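Local coordinates for Thg1-like uncharacterized protein (Bacillus thuringiensis, PDB 4KGM) that binds ATP and magnesium ions in a polymerase palm-like catalytic domain and probably transfers nucleotides to tRNA, as Thg1 family guanylyltransferases do, at residues A[58-61]-A[62-66]. Numbering follows the deposited sequence.
Sequences KYLA and QNIMG
N63 and Y59 meet near the C-terminal end of helix 47-63, and their main link is a side-chain hydrogen bond back to the helix. ND2 of N63 donates to the carbonyl O of Y59 at 2.9 Å, the acceptor lying nearly in the plane of the N63 amide and the donor in the carbonyl plane. The N-H...O angle of 169° makes this bond almost straight. The backbone N of N63 gives the same oxygen only a weak bond, 3.4 Å long, so the side-chain amide is probably the stronger of the two donors to this carbonyl near the helix end. With CG of N63 beside its own backbone N (chi1 -74°), the amide folds back along the helix and also passes over one face of the Y59 ring. There ND2 stands 3.7 Å above the plane, offset toward the rim, with ring and amide planes 49° apart.

Among the backbone bonds, the i to i-4 pattern, kept by N of Q62 to O of K58 at 3.0 Å, gives way at N63 to an i to i-3 bond from its N to O of L60, 3.1 Å long. The donor sits above the L60 carbonyl plane, not on a lone pair. Such a switch is often seen where an alpha-helix ends in a 3-10-like turn. A water bridges the exit by donating to the carbonyl oxygens of A61 and I64.

Apolar contact is modest: CD1 of I64 approaches CB of L60 at 4.3 Å, while CG1 of I64 rests against the L60 carbonyl oxygen. The Q62 side chain, extended beyond CG, lies back over the K58 carbonyl, its OE1 3.5 Å from CA of Y59.

L60 and I64 both pack on strand 76-81 of the antiparallel sheet, while Y59 and N63 touch M107 of helix 97-119. Y59 also packs on L125 of the second subunit, and A61 and Q62 reach W217 on strand 215-220.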
loop_
_atom_site.group_PDB
_atom_site.type_symbol
_atom_site.label_atom_id
_atom_site.label_comp_id
_atom_site.label_asym_id
_atom_site.label_seq_id
_atom_site.Cartn_x
_atom_site.Cartn_y
_atom_site.Cartn_z
ATOM N N LYS A 58 16.566 6.538 24.590
ATOM C CA LYS A 58 17.073 5.329 25.227
ATOM C C LYS A 58 15.955 4.306 25.353
ATOM O O LYS A 58 16.120 3.142 24.995
ATOM C CB LYS A 58 17.645 5.641 26.611
ATOM C CG LYS A 58 18.889 6.518 26.608
ATOM C CD LYS A 58 19.398 6.730 28.027
ATOM C CE LYS A 58 20.669 7.559 28.055
ATOM N NZ LYS A 58 21.201 7.699 29.441
ATOM N N TYR A 59 14.815 4.764 25.861
ATOM C CA TYR A 59 13.644 3.920 26.071
ATOM C C TYR A 59 13.194 3.241 24.779
ATOM O O TYR A 59 12.757 2.091 24.792
ATOM C CB TYR A 59 12.505 4.761 26.653
ATOM C CG TYR A 59 11.250 3.992 26.995
ATOM C CD1 TYR A 59 11.223 3.106 28.065
ATOM C CD2 TYR A 59 10.084 4.169 26.261
ATOM C CE1 TYR A 59 10.073 2.410 28.385
ATOM C CE2 TYR A 59 8.928 3.476 26.575
ATOM C CZ TYR A 59 8.928 2.599 27.637
ATOM O OH TYR A 59 7.779 1.909 27.952
ATOM N N LEU A 60 13.310 3.960 23.666
ATOM C CA LEU A 60 12.932 3.430 22.361
ATOM C C LEU A 60 13.888 2.329 21.912
ATOM O O LEU A 60 13.460 1.249 21.506
ATOM C CB LEU A 60 12.896 4.550 21.317
ATOM C CG LEU A 60 11.731 5.536 21.414
ATOM C CD1 LEU A 60 11.983 6.752 20.541
ATOM C CD2 LEU A 60 10.429 4.858 21.020
ATOM N N ALA A 61 15.183 2.611 21.995
ATOM C CA ALA A 61 16.205 1.672 21.551
ATOM C C ALA A 61 16.198 0.393 22.380
ATOM O O ALA A 61 16.525 -0.682 21.878
ATOM C CB ALA A 61 17.576 2.327 21.592
ATOM N N GLN A 62 15.818 0.515 23.648
ATOM C CA GLN A 62 15.777 -0.625 24.557
ATOM C C GLN A 62 14.611 -1.561 24.260
ATOM O O GLN A 62 14.661 -2.746 24.589
ATOM C CB GLN A 62 15.684 -0.146 26.009
ATOM C CG GLN A 62 16.954 0.495 26.542
ATOM C CD GLN A 62 16.719 1.305 27.805
ATOM O OE1 GLN A 62 15.631 1.842 28.024
ATOM N NE2 GLN A 62 17.744 1.397 28.645
ATOM N N ASN A 63 13.561 -1.031 23.642
ATOM C CA ASN A 63 12.331 -1.795 23.454
ATOM C C ASN A 63 11.987 -2.135 22.006
ATOM O O ASN A 63 10.954 -2.749 21.742
ATOM C CB ASN A 63 11.150 -1.078 24.116
ATOM C CG ASN A 63 11.171 -1.196 25.628
ATOM O OD1 ASN A 63 10.618 -2.140 26.197
ATOM N ND2 ASN A 63 11.811 -0.236 26.290
ATOM N N ILE A 64 12.846 -1.738 21.074
ATOM C CA ILE A 64 12.599 -2.001 19.659
ATOM C C ILE A 64 13.530 -3.079 19.112
ATOM O O ILE A 64 14.752 -2.922 19.121
ATOM C CB ILE A 64 12.729 -0.719 18.814
ATOM C CG1 ILE A 64 11.606 0.260 19.162
ATOM C CG2 ILE A 64 12.691 -1.053 17.335
ATOM C CD1 ILE A 64 11.700 1.585 18.436
ATOM N N MET A 65 12.941 -4.175 18.642
ATOM C CA MET A 65 13.706 -5.293 18.097
ATOM C C MET A 65 14.497 -4.877 16.860
ATOM O O MET A 65 13.927 -4.393 15.882
ATOM C CB MET A 65 12.775 -6.461 17.755
ATOM C CG MET A 65 13.485 -7.667 17.156
ATOM S SD MET A 65 12.355 -9.007 16.703
ATOM C CE MET A 65 11.446 -9.216 18.233
ATOM N N GLY A 66 15.812 -5.059 16.917
ATOM C CA GLY A 66 16.679 -4.737 15.797
ATOM C C GLY A 66 17.192 -3.308 15.784
ATOM O O GLY A 66 17.859 -2.897 14.834
HETATM O O HOH W 1 16.645 -3.406 21.289
#